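Local structure of tail spike protein (Acinetobacter phage vB_AbaP_AS12, 6EU4) at residues A25-L30 against N78-Q83; N87-E92 against L113-K118; F103-P108 against G123-S128; V131-N136 against N191-F196. The protein is the trimeric tailspike of the phage and probably recognises and degrades the capsular polysaccharide of its Acinetobacter host. One frame throughout, in Å; residues are numbered along the deposited sequence. Where two conformers were deposited one is given.

Contact 1 (A25-L30 against N78-Q83); sequences ADLESL and NGWVLQ
The backbones of 25-30 and 78-83 come closest at Glu28 and Asn78, whose CA atoms are 5.9 Å apart; Asn78 precedes the strand 80-82, and residues 25-28 have helical backbone angles. The contact packs this turn, from the connection between strands 19-21 and 37-40, onto the small mixed sheet at the N-terminal end of the spike.

Leu27 and the indole of Trp80 carry most of the packing. Leu27 CD2 sits over one face of the indole as a CH-pi contact, 3.9 Å from the centroid of the Trp80 five-membered ring and only 11° off its normal. The second methyl grips the base of the same side chain, with Leu27 CD1 3.8 Å from Trp80 CB. CG of Leu27 lies opposite its own carbonyl carbon (chi1 -66°), which brings both methyls to Trp80. Leu30 approaches the benzo end obliquely, CD2 being 3.3 Å from Trp80 CZ2; its poor order makes this short distance uncertain. Outside the two segments, the ring of Tyr63 also meets the indole.

Asn78 adds a polar group without a bond to 25-30: its OD1 rests 3.3 Å from Glu28 CA, and the carboxylate of Glu28 leads away from 78-83.

A single water supplies the hydrogen-bonded bridge. It donates to Leu27 O and to Leu30 O, each at 2.8 Å, and lies in the indole plane, where it accepts from Trp80 NE1 at 3.1 Å.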
loop_
_atom_site.group_PDB
_atom_site.type_symbol
_atom_site.label_atom_id
_atom_site.label_comp_id
_atom_site.label_asym_id
_atom_site.label_seq_id
_atom_site.Cartn_x
_atom_site.Cartn_y
_atom_site.Cartn_z
ATOM N N ALA A 25 56.208 -3.716 3.910
ATOM C CA ALA A 25 57.269 -4.503 4.540
ATOM C C ALA A 25 58.597 -3.758 4.534
ATOM O O ALA A 25 59.483 -4.053 5.350
ATOM C CB ALA A 25 57.431 -5.843 3.829
ATOM N N ASP A 26 58.767 -2.809 3.619
ATOM C CA ASP A 26 60.003 -2.040 3.566
ATOM C C ASP A 26 60.065 -0.945 4.624
ATOM O O ASP A 26 61.139 -0.358 4.825
ATOM C CB ASP A 26 60.168 -1.437 2.175
ATOM C CG ASP A 26 60.384 -2.489 1.113
ATOM O OD1 ASP A 26 61.111 -3.471 1.383
ATOM O OD2 ASP A 26 59.820 -2.339 0.014
ATOM N N LEU A 27 58.953 -0.666 5.309
ATOM C CA LEU A 27 58.959 0.349 6.357
ATOM C C LEU A 27 59.839 -0.064 7.535
ATOM O O LEU A 27 60.572 0.767 8.082
ATOM C CB LEU A 27 57.528 0.627 6.823
ATOM C CG LEU A 27 56.602 1.285 5.788
ATOM C CD1 LEU A 27 55.163 1.332 6.285
ATOM C CD2 LEU A 27 57.072 2.689 5.431
ATOM N N GLU A 28 59.799 -1.343 7.925
ATOM C CA GLU A 28 60.536 -1.787 9.111
ATOM C C GLU A 28 62.007 -1.390 9.058
ATOM O O GLU A 28 62.611 -1.077 10.092
ATOM C CB GLU A 28 60.427 -3.305 9.280
ATOM C CG GLU A 28 61.069 -3.813 10.577
ATOM C CD GLU A 28 61.167 -5.326 10.650
ATOM O OE1 GLU A 28 61.462 -5.844 11.751
ATOM O OE2 GLU A 28 60.962 -5.996 9.612
ATOM N N SER A 29 62.606 -1.407 7.868
ATOM C CA SER A 29 64.027 -1.095 7.731
ATOM C C SER A 29 64.226 0.280 7.104
ATOM O O SER A 29 65.029 0.440 6.179
ATOM C CB SER A 29 64.730 -2.162 6.893
ATOM O OG SER A 29 64.271 -2.125 5.545
ATOM N N LEU A 30 63.508 1.276 7.611
ATOM C CA LEU A 30 63.552 2.635 7.082
ATOM C C LEU A 30 64.076 3.553 8.183
ATOM O O LEU A 30 63.391 3.771 9.187
ATOM C CB LEU A 30 62.158 3.047 6.605
ATOM C CG LEU A 30 61.971 4.368 5.853
ATOM C CD1 LEU A 30 62.900 4.454 4.669
ATOM C CD2 LEU A 30 60.523 4.513 5.385
ATOM N N ASN A 78 55.216 -0.193 12.314
ATOM C CA ASN A 78 56.500 0.234 12.875
ATOM C C ASN A 78 56.561 1.753 13.038
ATOM O O ASN A 78 57.574 2.395 12.747
ATOM C CB ASN A 78 57.665 -0.268 12.019
ATOM C CG ASN A 78 57.565 -1.750 11.706
ATOM O OD1 ASN A 78 57.533 -2.144 10.539
ATOM N ND2 ASN A 78 57.495 -2.578 12.744
ATOM N N GLY A 79 55.464 2.331 13.527
ATOM C CA GLY A 79 55.388 3.755 13.765
ATOM C C GLY A 79 54.891 4.573 12.592
ATOM O O GLY A 79 54.591 5.759 12.771
ATOM N N TRP A 80 54.802 3.983 11.400
ATOM C CA TRP A 80 54.370 4.694 10.202
ATOM C C TRP A 80 52.846 4.664 10.136
ATOM O O TRP A 80 52.240 3.612 9.886
ATOM C CB TRP A 80 55.001 4.071 8.961
ATOM C CG TRP A 80 56.470 4.338 8.873
ATOM C CD1 TRP A 80 57.474 3.563 9.376
ATOM C CD2 TRP A 80 57.102 5.463 8.251
ATOM N NE1 TRP A 80 58.689 4.133 9.104
ATOM C CE2 TRP A 80 58.493 5.297 8.409
ATOM C CE3 TRP A 80 56.631 6.587 7.570
ATOM C CZ2 TRP A 80 59.417 6.225 7.931
ATOM C CZ3 TRP A 80 57.556 7.510 7.083
ATOM C CH2 TRP A 80 58.933 7.315 7.263
ATOM N N VAL A 81 52.229 5.822 10.340
ATOM C CA VAL A 81 50.776 5.922 10.448
ATOM C C VAL A 81 50.169 6.225 9.086
ATOM O O VAL A 81 50.612 7.135 8.375
ATOM C CB VAL A 81 50.384 6.990 11.482
ATOM C CG1 VAL A 81 48.875 7.159 11.541
ATOM C CG2 VAL A 81 50.915 6.586 12.847
ATOM N N LEU A 82 49.129 5.473 8.733
ATOM C CA LEU A 82 48.485 5.635 7.438
ATOM C C LEU A 82 47.702 6.940 7.370
ATOM O O LEU A 82 46.904 7.249 8.256
ATOM C CB LEU A 82 47.550 4.460 7.174
ATOM C CG LEU A 82 46.852 4.468 5.810
ATOM C CD1 LEU A 82 47.873 4.447 4.666
ATOM C CD2 LEU A 82 45.907 3.280 5.715
ATOM N N GLN A 83 47.916 7.696 6.303
ATOM C CA GLN A 83 47.182 8.936 6.068
ATOM C C GLN A 83 45.900 8.581 5.328
ATOM O O GLN A 83 45.939 8.194 4.160
ATOM C CB GLN A 83 48.030 9.920 5.267
ATOM C CG GLN A 83 49.213 10.443 6.024
ATOM C CD GLN A 83 48.780 11.322 7.164
ATOM O OE1 GLN A 83 48.578 10.845 8.284
ATOM N NE2 GLN A 83 48.607 12.621 6.881
HETATM O O HOH W 1 61.119 2.584 10.195
#

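Contact 2 (N87-E92 against L113-K118); sequences NTVSPE and LISGCK
Thr88 and Lys118 lie side by side and point the same way, as expected of partners in a parallel beta bridge; their CA atoms are 4.6 Å apart. Thr88 OG1 runs alongside the start of the lysine, 3.8 Å from Lys118 CB, while its polar contact is with Asn86 O. Beyond CB the lysine is fully extended, which carries NZ away to salt bridges with Glu140 of its own chain and Glu140 of the second subunit.

Two backbone bonds establish the parallel register: Lys118 N donates to Asn87 O and Val89 N to Lys118 O, both at 2.9 Å. The second is the straighter, with 168° at the hydrogen.

Next to the bridge, Val89 and Cys117 meet through aliphatic atoms, Val89 CG2 being 3.7 Å from Cys117 CB. Asn87 reaches back along 113-118: with CG anti to its backbone N (chi1 -165°), ND2 donates to Gly116 O at 3.1 Å, tilted 26° from the carbonyl plane. Gly116 belongs to an ST turn in which Ser115 OG, also hydrogen-bonded to Val112 O, accepts from Cys117 N at 3.0 Å.

The pairing of 88-89 with 118-121 begins the parallel stacking of the beta-helical body. Its chemistry is partly intermolecular, because Asn87 OD1 and Ser115 O both accept from Lys53 NZ of the second subunit; the amide and the turn thus probably help to fix the trimer interface as well as the strand register.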
loop_
_atom_site.group_PDB
_atom_site.type_symbol
_atom_site.label_atom_id
_atom_site.label_comp_id
_atom_site.label_asym_id
_atom_site.label_seq_id
_atom_site.Cartn_x
_atom_site.Cartn_y
_atom_site.Cartn_z
ATOM N N ASN A 87 38.385 9.603 5.624
ATOM C CA ASN A 87 38.026 8.502 6.518
ATOM C C ASN A 87 37.489 7.297 5.756
ATOM O O ASN A 87 36.543 6.636 6.192
ATOM C CB ASN A 87 36.999 8.951 7.560
ATOM C CG ASN A 87 36.874 7.964 8.725
ATOM O OD1 ASN A 87 37.858 7.370 9.161
ATOM N ND2 ASN A 87 35.659 7.784 9.215
ATOM N N THR A 88 38.105 6.997 4.617
ATOM C CA THR A 88 37.703 5.863 3.791
ATOM C C THR A 88 38.910 4.993 3.482
ATOM O O THR A 88 39.954 5.510 3.079
ATOM C CB THR A 88 37.078 6.355 2.499
ATOM O OG1 THR A 88 35.985 7.219 2.814
ATOM C CG2 THR A 88 36.583 5.181 1.666
ATOM N N VAL A 89 38.769 3.675 3.655
ATOM C CA VAL A 89 39.832 2.722 3.342
ATOM C C VAL A 89 39.224 1.516 2.640
ATOM O O VAL A 89 38.005 1.339 2.583
ATOM C CB VAL A 89 40.612 2.229 4.587
ATOM C CG1 VAL A 89 41.299 3.383 5.305
ATOM C CG2 VAL A 89 39.686 1.463 5.512
ATOM N N SER A 90 40.111 0.655 2.142
ATOM C CA SER A 90 39.780 -0.613 1.519
ATOM C C SER A 90 40.505 -1.745 2.248
ATOM O O SER A 90 41.545 -1.514 2.862
ATOM C CB SER A 90 40.188 -0.608 0.043
ATOM O OG SER A 90 39.520 0.432 -0.665
ATOM N N PRO A 91 39.987 -2.972 2.202
ATOM C CA PRO A 91 40.709 -4.087 2.840
ATOM C C PRO A 91 42.160 -4.214 2.383
ATOM O O PRO A 91 43.011 -4.667 3.159
ATOM C CB PRO A 91 39.868 -5.308 2.444
ATOM C CG PRO A 91 38.496 -4.756 2.263
ATOM C CD PRO A 91 38.687 -3.399 1.660
ATOM N N GLU A 92 42.454 -3.814 1.143
ATOM C CA GLU A 92 43.823 -3.794 0.631
ATOM C C GLU A 92 44.768 -3.008 1.532
ATOM O O GLU A 92 45.948 -3.355 1.642
ATOM C CB GLU A 92 43.867 -3.176 -0.783
ATOM C CG GLU A 92 43.106 -3.896 -1.861
ATOM C CD GLU A 92 41.642 -3.438 -1.950
ATOM O OE1 GLU A 92 40.855 -3.805 -1.063
ATOM O OE2 GLU A 92 41.293 -2.717 -2.906
ATOM N N LEU A 113 36.938 -3.497 9.026
ATOM C CA LEU A 113 35.539 -3.438 9.446
ATOM C C LEU A 113 35.361 -2.831 10.832
ATOM O O LEU A 113 34.283 -2.297 11.127
ATOM C CB LEU A 113 34.910 -4.832 9.421
ATOM C CG LEU A 113 34.734 -5.435 8.032
ATOM C CD1 LEU A 113 34.017 -6.767 8.120
ATOM C CD2 LEU A 113 33.987 -4.490 7.096
ATOM N N ILE A 114 36.370 -2.897 11.688
ATOM C CA ILE A 114 36.257 -2.319 13.027
ATOM C C ILE A 114 37.138 -1.082 13.190
ATOM O O ILE A 114 37.384 -0.648 14.310
ATOM C CB ILE A 114 36.555 -3.361 14.117
ATOM C CG1 ILE A 114 37.992 -3.883 13.997
ATOM C CG2 ILE A 114 35.544 -4.469 14.018
ATOM C CD1 ILE A 114 38.425 -4.759 15.177
ATOM N N SER A 115 37.595 -0.494 12.085
ATOM C CA SER A 115 38.504 0.652 12.124
ATOM C C SER A 115 37.790 1.978 12.371
ATOM O O SER A 115 38.445 2.974 12.697
ATOM C CB SER A 115 39.247 0.776 10.797
ATOM O OG SER A 115 38.320 1.099 9.771
ATOM N N GLY A 116 36.484 2.028 12.166
ATOM C CA GLY A 116 35.777 3.291 12.170
ATOM C C GLY A 116 35.793 4.026 10.849
ATOM O O GLY A 116 35.138 5.076 10.732
ATOM N N CYS A 117 36.520 3.524 9.848
ATOM C CA CYS A 117 36.485 4.114 8.516
ATOM C C CYS A 117 35.283 3.596 7.735
ATOM O O CYS A 117 34.767 2.506 7.988
ATOM C CB CYS A 117 37.758 3.780 7.736
ATOM S SG CYS A 117 39.292 4.164 8.613
ATOM N N LYS A 118 34.852 4.392 6.756
ATOM C CA LYS A 118 34.062 3.846 5.662
ATOM C C LYS A 118 34.915 2.822 4.928
ATOM O O LYS A 118 36.099 3.052 4.676
ATOM C CB LYS A 118 33.626 4.964 4.707
ATOM C CG LYS A 118 32.832 4.464 3.509
ATOM C CD LYS A 118 32.344 5.605 2.611
ATOM C CE LYS A 118 31.532 5.051 1.452
ATOM N NZ LYS A 118 31.018 6.154 0.588
#

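Contact 3 (F103-P108 against G123-S128); sequences FDSAIP and GLYHTS
Asp104 and Ser128 make the side-chain hydrogen bonds of this contact. Ser128 OG donates to Asp104 OD2 at 2.6 Å, on the syn side but tilted out of the carboxylate plane, and Ser128 N donates to Asp104 OD1 at 3.1 Å. OD1 also takes Ala106 N, and the two N-H groups reach it from opposite faces of the carboxylate plane. Three bonds thus hold the rotation of this exposed group, whose CG is turned anti to its backbone N (chi1 -173°).

The one direct backbone bond runs from Ser105 N to His126 O, 2.8 Å long with 159° at the hydrogen. Beside it a water accepts from His126 N at 3.0 Å and lies 2.7 Å from Ser105 OG, which also meets Lys97 N.

Carbon contacts are modest: Ser105 CB approaches Tyr125 CB at 4.1 Å, and Thr127 CG2 is 4.0 Å from Ala106 CA. The touching parts, 103-106 and 125-128, run 76° apart.

Asp104 OD1 bonding Ala106 N defines an Asx turn just ahead of helix 106-113. Tyr125 and Thr127 of the strand also pack on Ile109 of this helix, consistent with a helix that caps the N-terminal end of a parallel beta-helix, as in other tailspikes.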
loop_
_atom_site.group_PDB
_atom_site.type_symbol
_atom_site.label_atom_id
_atom_site.label_comp_id
_atom_site.label_asym_id
_atom_site.label_seq_id
_atom_site.Cartn_x
_atom_site.Cartn_y
_atom_site.Cartn_z
ATOM N N PHE A 103 44.540 -16.680 -1.414
ATOM C CA PHE A 103 44.973 -15.806 -0.335
ATOM C C PHE A 103 43.822 -15.550 0.625
ATOM O O PHE A 103 42.729 -15.160 0.199
ATOM C CB PHE A 103 45.499 -14.474 -0.873
ATOM C CG PHE A 103 46.043 -13.591 0.197
ATOM C CD1 PHE A 103 47.348 -13.748 0.643
ATOM C CD2 PHE A 103 45.240 -12.635 0.798
ATOM C CE1 PHE A 103 47.848 -12.948 1.649
ATOM C CE2 PHE A 103 45.732 -11.840 1.804
ATOM C CZ PHE A 103 47.035 -11.996 2.233
ATOM N N ASP A 104 44.078 -15.753 1.916
ATOM C CA ASP A 104 43.068 -15.563 2.958
ATOM C C ASP A 104 43.117 -14.114 3.433
ATOM O O ASP A 104 44.058 -13.721 4.133
ATOM C CB ASP A 104 43.329 -16.526 4.116
ATOM C CG ASP A 104 42.240 -16.512 5.170
ATOM O OD1 ASP A 104 41.227 -15.783 5.024
ATOM O OD2 ASP A 104 42.415 -17.249 6.171
ATOM N N SER A 105 42.107 -13.331 3.057
ATOM C CA SER A 105 42.003 -11.923 3.409
ATOM C C SER A 105 41.214 -11.681 4.703
ATOM O O SER A 105 40.922 -10.523 5.027
ATOM C CB SER A 105 41.340 -11.142 2.265
ATOM O OG SER A 105 42.237 -10.984 1.178
ATOM N N ALA A 106 40.897 -12.737 5.459
ATOM C CA ALA A 106 40.046 -12.615 6.649
ATOM C C ALA A 106 40.558 -11.575 7.643
ATOM O O ALA A 106 39.788 -10.759 8.157
ATOM C CB ALA A 106 39.959 -13.971 7.351
ATOM N N ILE A 107 41.842 -11.615 7.957
ATOM C CA ILE A 107 42.383 -10.760 9.013
ATOM C C ILE A 107 42.369 -9.312 8.530
ATOM O O ILE A 107 41.873 -8.441 9.257
ATOM C CB ILE A 107 43.774 -11.247 9.445
ATOM C CG1 ILE A 107 43.609 -12.566 10.219
ATOM C CG2 ILE A 107 44.495 -10.198 10.299
ATOM C CD1 ILE A 107 44.923 -13.323 10.486
ATOM N N PRO A 108 42.880 -9.001 7.330
ATOM C CA PRO A 108 42.774 -7.613 6.842
ATOM C C PRO A 108 41.350 -7.103 6.773
ATOM O O PRO A 108 41.104 -5.938 7.121
ATOM C CB PRO A 108 43.401 -7.676 5.441
ATOM C CG PRO A 108 44.222 -8.861 5.425
ATOM C CD PRO A 108 43.700 -9.833 6.432
ATOM N N GLY A 123 36.622 -5.621 -5.126
ATOM C CA GLY A 123 36.736 -6.869 -5.849
ATOM C C GLY A 123 36.289 -7.971 -4.916
ATOM O O GLY A 123 35.611 -7.703 -3.925
ATOM N N LEU A 124 36.674 -9.201 -5.237
ATOM C CA LEU A 124 36.328 -10.348 -4.411
ATOM C C LEU A 124 37.474 -10.649 -3.456
ATOM O O LEU A 124 38.645 -10.732 -3.864
ATOM C CB LEU A 124 36.027 -11.575 -5.252
ATOM C CG LEU A 124 34.840 -11.397 -6.193
ATOM C CD1 LEU A 124 34.766 -12.583 -7.167
ATOM C CD2 LEU A 124 33.540 -11.197 -5.404
ATOM N N TYR A 125 37.126 -10.809 -2.195
ATOM C CA TYR A 125 38.073 -11.172 -1.154
ATOM C C TYR A 125 37.668 -12.535 -0.614
ATOM O O TYR A 125 36.484 -12.776 -0.366
ATOM C CB TYR A 125 38.064 -10.150 -0.035
ATOM C CG TYR A 125 38.213 -8.720 -0.483
ATOM C CD1 TYR A 125 39.465 -8.136 -0.634
ATOM C CD2 TYR A 125 37.094 -7.950 -0.753
ATOM C CE1 TYR A 125 39.594 -6.803 -1.034
ATOM C CE2 TYR A 125 37.207 -6.620 -1.147
ATOM C CZ TYR A 125 38.440 -6.055 -1.285
ATOM O OH TYR A 125 38.527 -4.742 -1.689
ATOM N N HIS A 126 38.644 -13.425 -0.439
ATOM C CA HIS A 126 38.386 -14.772 0.060
ATOM C C HIS A 126 38.713 -14.856 1.545
ATOM O O HIS A 126 39.684 -14.261 2.012
ATOM C CB HIS A 126 39.198 -15.803 -0.728
ATOM C CG HIS A 126 38.723 -15.948 -2.132
ATOM N ND1 HIS A 126 38.930 -14.973 -3.086
ATOM C CD2 HIS A 126 38.011 -16.928 -2.735
ATOM C CE1 HIS A 126 38.377 -15.359 -4.223
ATOM N NE2 HIS A 126 37.815 -16.543 -4.036
ATOM N N THR A 127 37.875 -15.576 2.288
ATOM C CA THR A 127 37.977 -15.623 3.740
ATOM C C THR A 127 37.837 -17.051 4.234
ATOM O O THR A 127 37.024 -17.819 3.719
ATOM C CB THR A 127 36.890 -14.781 4.387
ATOM O OG1 THR A 127 35.612 -15.233 3.905
ATOM C CG2 THR A 127 37.101 -13.316 4.059
ATOM N N SER A 128 38.617 -17.400 5.256
ATOM C CA SER A 128 38.534 -18.725 5.859
ATOM C C SER A 128 37.712 -18.743 7.143
ATOM O O SER A 128 37.434 -19.831 7.670
ATOM C CB SER A 128 39.924 -19.262 6.161
ATOM O OG SER A 128 40.467 -18.582 7.283
HETATM O O HOH W 2 41.596 -12.832 -0.676
#

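Contact 4 (V131-N136 against N191-F196); sequences VYYNSN and NHLSGF
Asn191 brings the second segment against Asn134 and Tyr133, with its own CA 4.9 Å from Asn136 CA. Its ND2 donates to Asn134 O at 2.9 Å with 155° at the hydrogen, and the acceptor lies close to the amide plane. The same nitrogen sits at the edge of the Tyr133 ring, 3.4 Å from CE2 of that ring, whose plane stands 83° from the amide. At the other end of the amide OD1 accepts from Thr137 N, so bonds at both ends fix the flip of this buried group.

At His192 the chain becomes a strand, and the imidazole leaves for other partners: ND1 meets Thr220 OG1 and NE2 meets Glu144 of the second subunit. The strand pairing is that of a parallel beta-helix: 131-133 pairs with 175-179, and 192-194 with 138-141 and 219-229. The strands 131-133 and 192-194 therefore belong to different faces of the coil, and the segments come together near Asn136 and Asn191.

Leu193 turns inward again. Its CD2 lies over one face of the Tyr133 ring, 4.0 Å from Tyr133 CZ, the two side chains arriving from opposite directions. With CG between its backbone N and carbonyl carbon (chi1 60°), Tyr133 places its ring so that Asn191 meets the edge and Leu193 the face, and the phenol OH is hydrogen-bonded to Tyr221 OH. At Gly195, with positive phi, the chain turns a corner.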
loop_
_atom_site.group_PDB
_atom_site.type_symbol
_atom_site.label_atom_id
_atom_site.label_comp_id
_atom_site.label_asym_id
_atom_site.label_seq_id
_atom_site.Cartn_x
_atom_site.Cartn_y
_atom_site.Cartn_z
ATOM N N VAL A 131 33.591 -12.818 9.032
ATOM C CA VAL A 131 34.009 -11.477 9.423
ATOM C C VAL A 131 32.804 -10.788 10.033
ATOM O O VAL A 131 31.669 -11.024 9.606
ATOM C CB VAL A 131 34.588 -10.670 8.245
ATOM C CG1 VAL A 131 35.871 -11.364 7.735
ATOM C CG2 VAL A 131 33.579 -10.506 7.099
ATOM N N TYR A 132 33.047 -9.990 11.063
ATOM C CA TYR A 132 31.960 -9.361 11.788
ATOM C C TYR A 132 32.051 -7.843 11.702
ATOM O O TYR A 132 33.107 -7.259 11.447
ATOM C CB TYR A 132 31.947 -9.823 13.257
ATOM C CG TYR A 132 33.110 -9.327 14.091
ATOM C CD1 TYR A 132 33.081 -8.070 14.692
ATOM C CD2 TYR A 132 34.239 -10.113 14.269
ATOM C CE1 TYR A 132 34.158 -7.618 15.451
ATOM C CE2 TYR A 132 35.309 -9.665 15.025
ATOM C CZ TYR A 132 35.250 -8.423 15.613
ATOM O OH TYR A 132 36.307 -7.967 16.350
ATOM N N TYR A 133 30.901 -7.213 11.902
ATOM C CA TYR A 133 30.828 -5.777 12.046
ATOM C C TYR A 133 29.986 -5.469 13.274
ATOM O O TYR A 133 29.178 -6.293 13.707
ATOM C CB TYR A 133 30.243 -5.128 10.784
ATOM C CG TYR A 133 28.829 -5.573 10.418
ATOM C CD1 TYR A 133 28.596 -6.773 9.754
ATOM C CD2 TYR A 133 27.725 -4.769 10.708
ATOM C CE1 TYR A 133 27.311 -7.167 9.417
ATOM C CE2 TYR A 133 26.431 -5.169 10.367
ATOM C CZ TYR A 133 26.231 -6.365 9.728
ATOM O OH TYR A 133 24.954 -6.763 9.383
ATOM N N ASN A 134 30.185 -4.265 13.836
ATOM C CA ASN A 134 29.490 -3.867 15.048
ATOM C C ASN A 134 28.475 -2.806 14.703
ATOM O O ASN A 134 27.373 -3.134 14.224
ATOM C CB ASN A 134 30.491 -3.398 16.120
ATOM C CG ASN A 134 31.530 -4.450 16.473
ATOM O OD1 ASN A 134 32.731 -4.165 16.469
ATOM N ND2 ASN A 134 31.080 -5.659 16.806
ATOM N N SER A 135 28.748 -1.527 14.948
ATOM C CA SER A 135 27.776 -0.462 14.758
ATOM C C SER A 135 28.437 0.709 14.049
ATOM O O SER A 135 29.663 0.829 14.009
ATOM C CB SER A 135 27.191 -0.031 16.110
ATOM O OG SER A 135 26.382 -1.083 16.613
ATOM N N ASN A 136 27.602 1.589 13.495
ATOM C CA ASN A 136 28.087 2.776 12.794
ATOM C C ASN A 136 29.082 2.404 11.706
ATOM O O ASN A 136 30.110 3.058 11.524
ATOM C CB ASN A 136 28.705 3.770 13.773
ATOM C CG ASN A 136 28.449 5.214 13.382
ATOM O OD1 ASN A 136 27.568 5.881 13.933
ATOM N ND2 ASN A 136 29.229 5.706 12.432
ATOM N N ASN A 191 24.190 0.778 10.944
ATOM C CA ASN A 191 25.046 0.292 9.878
ATOM C C ASN A 191 24.381 0.552 8.534
ATOM O O ASN A 191 23.153 0.618 8.423
ATOM C CB ASN A 191 25.317 -1.196 10.053
ATOM C CG ASN A 191 26.046 -1.488 11.343
ATOM O OD1 ASN A 191 27.071 -0.896 11.626
ATOM N ND2 ASN A 191 25.490 -2.377 12.148
ATOM N N HIS A 192 25.206 0.707 7.513
ATOM C CA HIS A 192 24.741 1.115 6.189
ATOM C C HIS A 192 25.612 0.363 5.191
ATOM O O HIS A 192 26.724 0.798 4.865
ATOM C CB HIS A 192 24.800 2.631 6.048
ATOM C CG HIS A 192 24.017 3.323 7.126
ATOM N ND1 HIS A 192 22.637 3.311 7.152
ATOM C CD2 HIS A 192 24.411 3.921 8.280
ATOM C CE1 HIS A 192 22.215 3.923 8.244
ATOM N NE2 HIS A 192 23.271 4.292 8.953
ATOM N N LEU A 193 25.107 -0.780 4.741
ATOM C CA LEU A 193 25.841 -1.698 3.884
ATOM C C LEU A 193 25.251 -1.671 2.485
ATOM O O LEU A 193 24.025 -1.693 2.334
ATOM C CB LEU A 193 25.761 -3.125 4.421
ATOM C CG LEU A 193 26.728 -3.555 5.506
ATOM C CD1 LEU A 193 26.794 -2.552 6.619
ATOM C CD2 LEU A 193 26.393 -4.948 6.011
ATOM N N SER A 194 26.107 -1.637 1.457
ATOM C CA SER A 194 25.550 -1.639 0.110
ATOM C C SER A 194 26.520 -2.170 -0.932
ATOM O O SER A 194 27.718 -1.877 -0.885
ATOM C CB SER A 194 25.106 -0.240 -0.322
ATOM O OG SER A 194 26.177 0.663 -0.320
ATOM N N GLY A 195 25.972 -2.910 -1.895
ATOM C CA GLY A 195 26.657 -3.108 -3.164
ATOM C C GLY A 195 27.680 -4.216 -3.199
ATOM O O GLY A 195 28.766 -4.039 -3.783
ATOM N N PHE A 196 27.377 -5.367 -2.597
ATOM C CA PHE A 196 28.342 -6.463 -2.615
ATOM C C PHE A 196 27.636 -7.789 -2.383
ATOM O O PHE A 196 26.441 -7.843 -2.076
ATOM C CB PHE A 196 29.459 -6.252 -1.585
ATOM C CG PHE A 196 28.987 -6.134 -0.164
ATOM C CD1 PHE A 196 28.814 -7.258 0.611
ATOM C CD2 PHE A 196 28.760 -4.884 0.408
ATOM C CE1 PHE A 196 28.406 -7.150 1.929
ATOM C CE2 PHE A 196 28.353 -4.768 1.717
ATOM C CZ PHE A 196 28.180 -5.908 2.484
#

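In the fold
The four contacts lie on one side of the chain's centre, in the N-terminal part of the spike. Contact 1 belongs to the small sheet, with the Trp80 side chain about 13 Å from a zinc ion; its centre is about 18 Å from that of contact 2, which follows directly in sequence. The segments of contacts 2 and 3 alternate along the chain, and the two touch where Glu92 OE1 lies 2.6 Å from Tyr125 OH, probably hydrogen-bonded. Helix 106-113 links them: it starts in contact 3 and ends in contact 2, where Leu113 CD1 packs 3.9 Å from Val131 CG2 of contact 4. The centres of contacts 2 and 4 are about 11 Å apart. Contacts 1, 2 and 4 reach the second subunit.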